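Local coordinates for protein YrdA (Escherichia coli, PDB 3TIO) that binds zinc as a trimeric, left-handed beta-helical homologue of the gamma-class carbonic anhydrases, at residues D2-Y7 / S24-D29; C97-R102 / A115-D120. The protein carries 1 engineered substitution. All blocks are in the same frame, centred on the assembly; numbering follows the deposited sequence.

How the contacts relate
From the N terminus the chain winds through a left-handed beta-helix, the fold of hexapeptide-repeat proteins and gamma-class carbonic anhydrases, and each contact joins one coil to the next. Contact 1 closes the first turn: segment 24-29 returns beside segment 2-7, so that strand 4-5, outermost in its sheet within this chain, pairs with strand 25-27. Contact 2 does the same further along, on a different sheet, where 115-120 comes round to lie against 97-102 and strand 98-99 pairs with 116-117. The two loops follow in series, neither nested nor crossed, on opposite sides of the chain's centre, with contact centres about 24 Å apart.

Contact 1 (D2-Y7 / S24-D29); sequences DVLHPY and SVVIGD. Engineered in segment 2-7: His-5 (natural residue Arg).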
ATOM      1  N   ASP A   2       8.900  16.402  12.431  1.00 30.54           N
ATOM      2  CA  ASP A   2       8.786  17.160  11.151  1.00 28.60           C
ATOM      3  C   ASP A   2       7.913  16.399  10.157  1.00 27.31           C
ATOM      4  O   ASP A   2       8.416  15.757   9.234  1.00 28.63           O
ATOM      5  CB  ASP A   2      10.175  17.389  10.562  1.00 30.16           C
ATOM      6  N   VAL A   3       6.601  16.476  10.350  1.00 24.81           N
ATOM      7  CA  VAL A   3       5.663  15.786   9.476  1.00 21.66           C
ATOM      8  C   VAL A   3       5.000  16.727   8.473  1.00 21.48           C
ATOM      9  O   VAL A   3       4.444  16.280   7.468  1.00 20.40           O
ATOM     10  CB  VAL A   3       4.568  15.074  10.297  1.00 21.82           C
ATOM     11  CG1 VAL A   3       5.198  14.000  11.175  1.00 22.84           C
ATOM     12  CG2 VAL A   3       3.820  16.084  11.153  1.00 21.71           C
ATOM     13  N   LEU A   4       5.064  18.028   8.745  1.00 19.99           N
ATOM     14  CA  LEU A   4       4.470  19.024   7.858  1.00 18.98           C
ATOM     15  C   LEU A   4       5.535  19.613   6.942  1.00 19.15           C
ATOM     16  O   LEU A   4       6.605  20.023   7.398  1.00 20.09           O
ATOM     17  CB  LEU A   4       3.810  20.137   8.676  1.00 18.35           C
ATOM     18  CG  LEU A   4       2.746  19.696   9.685  1.00 19.38           C
ATOM     19  CD1 LEU A   4       2.220  20.908  10.440  1.00 20.28           C
ATOM     20  CD2 LEU A   4       1.612  18.978   8.967  1.00 18.34           C
ATOM     21  N   HIS A   5       5.240  19.655   5.648  1.00 19.80           N
ATOM     22  CA  HIS A   5       6.181  20.175   4.667  1.00 20.41           C
ATOM     23  C   HIS A   5       5.507  21.152   3.721  1.00 21.45           C
ATOM     24  O   HIS A   5       4.355  20.968   3.335  1.00 19.91           O
ATOM     25  CB  HIS A   5       6.777  19.024   3.858  1.00 21.87           C
ATOM     26  CG  HIS A   5       7.390  17.951   4.699  1.00 21.84           C
ATOM     27  ND1 HIS A   5       8.592  18.113   5.354  1.00 24.19           N
ATOM     28  CD2 HIS A   5       6.958  16.706   5.009  1.00 22.75           C
ATOM     29  CE1 HIS A   5       8.875  17.013   6.028  1.00 23.54           C
ATOM     30  NE2 HIS A   5       7.898  16.144   5.836  1.00 23.88           N
ATOM     31  N   PRO A   6       6.220  22.215   3.336  1.00 21.66           N
ATOM     32  CA  PRO A   6       5.608  23.176   2.423  1.00 22.51           C
ATOM     33  C   PRO A   6       5.863  22.816   0.963  1.00 22.72           C
ATOM     34  O   PRO A   6       6.810  22.100   0.640  1.00 24.37           O
ATOM     35  CB  PRO A   6       6.291  24.480   2.809  1.00 22.57           C
ATOM     36  CG  PRO A   6       7.688  24.019   3.089  1.00 23.08           C
ATOM     37  CD  PRO A   6       7.465  22.755   3.912  1.00 22.23           C
ATOM     38  N   TYR A   7       4.987  23.294   0.089  1.00 22.22           N
ATOM     39  CA  TYR A   7       5.143  23.101  -1.344  1.00 22.08           C
ATOM     40  C   TYR A   7       5.102  24.536  -1.837  1.00 23.25           C
ATOM     41  O   TYR A   7       4.026  25.126  -1.960  1.00 22.01           O
ATOM     42  CB  TYR A   7       3.982  22.312  -1.946  1.00 22.48           C
ATOM     43  CG  TYR A   7       4.103  22.157  -3.447  1.00 23.81           C
ATOM     44  CD1 TYR A   7       5.112  21.376  -4.007  1.00 26.07           C
ATOM     45  CD2 TYR A   7       3.227  22.816  -4.307  1.00 24.67           C
ATOM     46  CE1 TYR A   7       5.246  21.256  -5.389  1.00 26.40           C
ATOM     47  CE2 TYR A   7       3.352  22.703  -5.688  1.00 26.17           C
ATOM     48  CZ  TYR A   7       4.362  21.922  -6.221  1.00 27.33           C
ATOM     49  OH  TYR A   7       4.486  21.808  -7.585  1.00 30.74           O
ATOM     50  N   SER A  24       4.335   9.955   9.382  1.00 11.42           N
ATOM     51  CA  SER A  24       3.575  10.375   8.215  1.00 10.67           C
ATOM     52  C   SER A  24       4.122  11.612   7.517  1.00 10.77           C
ATOM     53  O   SER A  24       4.977  12.322   8.052  1.00 12.13           O
ATOM     54  CB  SER A  24       2.111  10.546   8.602  1.00 11.20           C
ATOM     55  OG  SER A  24       1.574   9.268   8.927  1.00 11.66           O
ATOM     56  N   VAL A  25       3.623  11.854   6.310  1.00  9.23           N
ATOM     57  CA  VAL A  25       4.087  12.953   5.477  1.00  9.96           C
ATOM     58  C   VAL A  25       2.919  13.781   4.953  1.00 11.15           C
ATOM     59  O   VAL A  25       2.081  13.274   4.215  1.00 10.68           O
ATOM     60  CB  VAL A  25       4.882  12.389   4.273  1.00 11.63           C
ATOM     61  CG1 VAL A  25       5.486  13.518   3.459  1.00 13.32           C
ATOM     62  CG2 VAL A  25       5.963  11.431   4.766  1.00 13.01           C
ATOM     63  N   VAL A  26       2.872  15.054   5.338  1.00 10.81           N
ATOM     64  CA  VAL A  26       1.813  15.963   4.909  1.00 10.92           C
ATOM     65  C   VAL A  26       2.490  17.112   4.164  1.00 10.88           C
ATOM     66  O   VAL A  26       3.264  17.879   4.746  1.00 11.66           O
ATOM     67  CB  VAL A  26       1.014  16.490   6.120  1.00 10.93           C
ATOM     68  CG1 VAL A  26      -0.132  17.373   5.652  1.00 12.40           C
ATOM     69  CG2 VAL A  26       0.471  15.320   6.926  1.00 13.32           C
ATOM     70  N   ILE A  27       2.187  17.221   2.876  1.00 12.08           N
ATOM     71  CA  ILE A  27       2.811  18.211   2.006  1.00 12.17           C
ATOM     72  C   ILE A  27       1.875  19.228   1.361  1.00 13.71           C
ATOM     73  O   ILE A  27       0.827  18.874   0.828  1.00 13.11           O
ATOM     74  CB  ILE A  27       3.562  17.491   0.864  1.00 12.40           C
ATOM     75  CG1 ILE A  27       4.635  16.569   1.447  1.00 12.27           C
ATOM     76  CG2 ILE A  27       4.153  18.503  -0.103  1.00 14.80           C
ATOM     77  CD1 ILE A  27       5.117  15.504   0.474  1.00 14.71           C
ATOM     78  N   GLY A  28       2.276  20.495   1.413  1.00 13.73           N
ATOM     79  CA  GLY A  28       1.508  21.553   0.778  1.00 14.31           C
ATOM     80  C   GLY A  28       0.223  22.055   1.404  1.00 12.56           C
ATOM     81  O   GLY A  28       0.093  22.158   2.624  1.00 14.12           O
ATOM     82  N   ASP A  29      -0.735  22.375   0.538  1.00 14.03           N
ATOM     83  CA  ASP A  29      -2.019  22.911   0.965  1.00 15.58           C
ATOM     84  C   ASP A  29      -2.962  21.823   1.451  1.00 16.18           C
ATOM     85  O   ASP A  29      -3.848  21.373   0.720  1.00 16.91           O
ATOM     86  CB  ASP A  29      -2.676  23.690  -0.180  1.00 16.83           C
ATOM     87  CG  ASP A  29      -3.795  24.598   0.298  1.00 16.45           C
ATOM     88  OD1 ASP A  29      -4.224  24.462   1.463  1.00 18.15           O
ATOM     89  OD2 ASP A  29      -4.254  25.447  -0.497  1.00 19.33           O
TER
HETATM   90  O   HOH W   1       7.290  13.748   7.093  1.00 25.53           O
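Leu-4 reaches Val-26 because CG anti to the carbonyl carbon (chi1 -56°) and an extended chi2 (178°) together bring CD2 to 3.8 Å from Val-26 CB; the two side chains run alongside each other. His-5, engineered from arginine, lies with Ile-27 on the face opposite Leu-4; its first torsion, with CG likewise anti to the carbonyl carbon, and chi2 turn the ring so that CD2 meets Val-25 CG1 at 3.8 Å, while CB lies near Ile-27 CG1. At the ring's edge, in its plane, a water lies 2.8 Å from His-5 NE2 and is hydrogen-bonded also to Asp-2 O and Ser-24 O.

Between these faces the strands pair in parallel. Val-26 uses both backbone polar atoms: its N donates to Val-3 O (2.9 Å) and its O accepts from His-5 N (2.8 Å). Gly-28 N then donates to His-5 O (2.9 Å). Gly-28 suits the corner: its phi is positive, and a beta carbon there would press on Tyr-7 CB, which already lies 3.8 Å from Gly-28 CA. The Tyr-7 ring leads away to a second subunit, where its OH bonds Glu-173.

Branched Val-26 and Ile-27 suit extended strand, and Val-26 also packs on Ile-20. The chemistry implies a first coil joined to the second mainly by backbone hydrogen bonds, with aliphatic contacts added on both faces and Tyr-7 reaching into the trimer interface.

Contact 2 (C97-R102 / A115-D120); sequences CTIGNR and AIVEDD
NE and NH2 of Arg-102 each take one oxygen of the Asp-120 carboxylate: NE bonds OD1 at 2.7 Å and NH2 bonds OD2 at 3.0 Å. OD2 lies in the guanidinium plane, but the two flat groups are turned 47° apart, and NH2 meets OD2 from above the carboxylate plane. A bend at chi3 (-59°) folds the arginine back alongside its partner. A lysine in its place would probably leave one carboxylate oxygen of Asp-120 without its mate, since a single amino group cannot reproduce this two-nitrogen grip.

Asp-119 turns its carboxylate to the backbone: Asn-101 N donates to OD1 on the anti side (2.7 Å, 174° at the hydrogen). Gly-100 suits the spot beside it, for a beta carbon there would clash with that oxygen. Asp-120 N bonds Asn-101 O, while Asn-101 OD1 is held by Glu-84 N on the preceding coil.

Further back, parallel strand bonds fix the register, among them Val-117 N to Thr-98 O at 2.8 Å. Ile-99 and Val-117 turn their aliphatic branches inward onto Leu-111. Neighbouring hexapeptide-repeat coils with an apolar interior are thus clasped at their corner by charge and by a carboxylate that accepts a backbone N-H.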
ATOM      1  N   CYS A  97     -11.136  12.930  -5.208  1.00 10.78           N
ATOM      2  CA  CYS A  97     -12.558  12.643  -5.107  1.00 11.33           C
ATOM      3  C   CYS A  97     -13.200  13.539  -4.059  1.00 12.40           C
ATOM      4  O   CYS A  97     -12.530  14.370  -3.437  1.00 12.41           O
ATOM      5  CB  CYS A  97     -12.775  11.175  -4.742  1.00 13.12           C
ATOM      6  SG  CYS A  97     -11.861  10.640  -3.284  1.00 14.28           S
ATOM      7  N   THR A  98     -14.507  13.371  -3.878  1.00 12.00           N
ATOM      8  CA  THR A  98     -15.257  14.143  -2.898  1.00 12.26           C
ATOM      9  C   THR A  98     -16.007  13.163  -2.014  1.00 11.93           C
ATOM     10  O   THR A  98     -16.758  12.326  -2.510  1.00 12.92           O
ATOM     11  CB  THR A  98     -16.282  15.076  -3.571  1.00 14.30           C
ATOM     12  OG1 THR A  98     -15.597  16.014  -4.409  1.00 16.73           O
ATOM     13  CG2 THR A  98     -17.085  15.831  -2.517  1.00 15.34           C
ATOM     14  N   ILE A  99     -15.791  13.256  -0.710  1.00 11.62           N
ATOM     15  CA  ILE A  99     -16.462  12.376   0.232  1.00 11.41           C
ATOM     16  C   ILE A  99     -17.269  13.226   1.197  1.00 11.19           C
ATOM     17  O   ILE A  99     -16.759  14.204   1.745  1.00 11.39           O
ATOM     18  CB  ILE A  99     -15.443  11.524   1.021  1.00 12.05           C
ATOM     19  CG1 ILE A  99     -14.664  10.633   0.056  1.00 12.99           C
ATOM     20  CG2 ILE A  99     -16.159  10.689   2.066  1.00 12.97           C
ATOM     21  CD1 ILE A  99     -13.535   9.868   0.707  1.00 13.19           C
ATOM     22  N   GLY A 100     -18.530  12.850   1.391  1.00 11.29           N
ATOM     23  CA  GLY A 100     -19.405  13.587   2.284  1.00 12.55           C
ATOM     24  C   GLY A 100     -19.134  13.340   3.754  1.00 12.58           C
ATOM     25  O   GLY A 100     -18.004  13.060   4.153  1.00 12.73           O
ATOM     26  N   ASN A 101     -20.184  13.444   4.562  1.00 11.39           N
ATOM     27  CA  ASN A 101     -20.076  13.243   6.000  1.00 12.80           C
ATOM     28  C   ASN A 101     -20.534  11.849   6.406  1.00 12.81           C
ATOM     29  O   ASN A 101     -21.393  11.254   5.756  1.00 13.26           O
ATOM     30  CB  ASN A 101     -20.920  14.289   6.738  1.00 13.13           C
ATOM     31  CG  ASN A 101     -20.591  15.705   6.317  1.00 14.35           C
ATOM     32  OD1 ASN A 101     -19.435  16.118   6.345  1.00 16.57           O
ATOM     33  ND2 ASN A 101     -21.616  16.462   5.928  1.00 17.78           N
ATOM     34  N   ARG A 102     -19.952  11.340   7.486  1.00 12.64           N
ATOM     35  CA  ARG A 102     -20.295  10.025   8.014  1.00 13.32           C
ATOM     36  C   ARG A 102     -20.204   8.940   6.948  1.00 13.14           C
ATOM     37  O   ARG A 102     -21.196   8.298   6.601  1.00 14.82           O
ATOM     38  CB  ARG A 102     -21.702  10.055   8.619  1.00 14.12           C
ATOM     39  CG  ARG A 102     -21.874  11.110   9.710  1.00 14.75           C
ATOM     40  CD  ARG A 102     -23.295  11.110  10.263  1.00 14.79           C
ATOM     41  NE  ARG A 102     -24.277  11.374   9.218  1.00 16.04           N
ATOM     42  CZ  ARG A 102     -24.480  12.564   8.660  1.00 16.27           C
ATOM     43  NH1 ARG A 102     -23.774  13.615   9.052  1.00 17.07           N
ATOM     44  NH2 ARG A 102     -25.373  12.697   7.689  1.00 16.57           N
ATOM     45  N   ALA A 115     -14.886  10.961  -8.321  1.00 12.81           N
ATOM     46  CA  ALA A 115     -15.869  10.168  -7.593  1.00 12.04           C
ATOM     47  C   ALA A 115     -16.514  11.041  -6.523  1.00 12.75           C
ATOM     48  O   ALA A 115     -15.865  11.917  -5.948  1.00 13.30           O
ATOM     49  CB  ALA A 115     -15.209   8.952  -6.954  1.00 14.80           C
ATOM     50  N   ILE A 116     -17.795  10.804  -6.271  1.00 13.19           N
ATOM     51  CA  ILE A 116     -18.538  11.564  -5.277  1.00 13.67           C
ATOM     52  C   ILE A 116     -19.271  10.606  -4.355  1.00 13.27           C
ATOM     53  O   ILE A 116     -20.131   9.849  -4.800  1.00 13.79           O
ATOM     54  CB  ILE A 116     -19.590  12.483  -5.936  1.00 15.78           C
ATOM     55  CG1 ILE A 116     -18.909  13.448  -6.907  1.00 16.11           C
ATOM     56  CG2 ILE A 116     -20.359  13.242  -4.865  1.00 15.97           C
ATOM     57  CD1 ILE A 116     -19.879  14.348  -7.654  1.00 19.62           C
ATOM     58  N   VAL A 117     -18.926  10.632  -3.074  1.00 12.31           N
ATOM     59  CA  VAL A 117     -19.579   9.765  -2.106  1.00 13.74           C
ATOM     60  C   VAL A 117     -20.461  10.620  -1.203  1.00 13.72           C
ATOM     61  O   VAL A 117     -19.969  11.480  -0.477  1.00 14.34           O
ATOM     62  CB  VAL A 117     -18.547   9.006  -1.247  1.00 13.33           C
ATOM     63  CG1 VAL A 117     -19.262   8.010  -0.335  1.00 14.36           C
ATOM     64  CG2 VAL A 117     -17.551   8.287  -2.151  1.00 13.89           C
ATOM     65  N   GLU A 118     -21.768  10.387  -1.257  1.00 14.63           N
ATOM     66  CA  GLU A 118     -22.705  11.148  -0.441  1.00 14.54           C
ATOM     67  C   GLU A 118     -22.628  10.724   1.025  1.00 15.19           C
ATOM     68  O   GLU A 118     -21.911   9.787   1.371  1.00 13.81           O
ATOM     69  CB  GLU A 118     -24.127  10.968  -0.978  1.00 15.92           C
ATOM     70  CG  GLU A 118     -24.226  11.184  -2.483  1.00 19.34           C
ATOM     71  CD  GLU A 118     -25.652  11.265  -2.988  1.00 19.93           C
ATOM     72  OE1 GLU A 118     -26.545  10.635  -2.383  1.00 21.21           O
ATOM     73  OE2 GLU A 118     -25.874  11.953  -4.008  1.00 22.91           O
ATOM     74  N   ASP A 119     -23.377  11.408   1.883  1.00 14.87           N
ATOM     75  CA  ASP A 119     -23.357  11.106   3.312  1.00 15.39           C
ATOM     76  C   ASP A 119     -23.921   9.733   3.662  1.00 13.88           C
ATOM     77  O   ASP A 119     -24.698   9.152   2.909  1.00 15.07           O
ATOM     78  CB  ASP A 119     -24.140  12.167   4.097  1.00 16.69           C
ATOM     79  CG  ASP A 119     -23.824  13.582   3.656  1.00 18.83           C
ATOM     80  OD1 ASP A 119     -22.641  13.895   3.425  1.00 17.62           O
ATOM     81  OD2 ASP A 119     -24.773  14.391   3.553  1.00 22.93           O
ATOM     82  N   ASP A 120     -23.516   9.230   4.828  1.00 15.37           N
ATOM     83  CA  ASP A 120     -23.983   7.948   5.341  1.00 15.05           C
ATOM     84  C   ASP A 120     -23.848   6.808   4.343  1.00 15.04           C
ATOM     85  O   ASP A 120     -24.829   6.155   3.978  1.00 15.37           O
ATOM     86  CB  ASP A 120     -25.439   8.075   5.794  1.00 16.07           C
ATOM     87  CG  ASP A 120     -25.624   9.145   6.854  1.00 18.24           C
ATOM     88  OD1 ASP A 120     -24.926   9.080   7.882  1.00 17.94           O
ATOM     89  OD2 ASP A 120     -26.465  10.049   6.660  1.00 20.93           O
TER
HETATM   90  O   HOH W   2     -15.247  14.736  -6.814  1.00 23.62           O
HETATM   91  O   HOH W   3     -24.391  15.523   6.424  1.00 35.55           O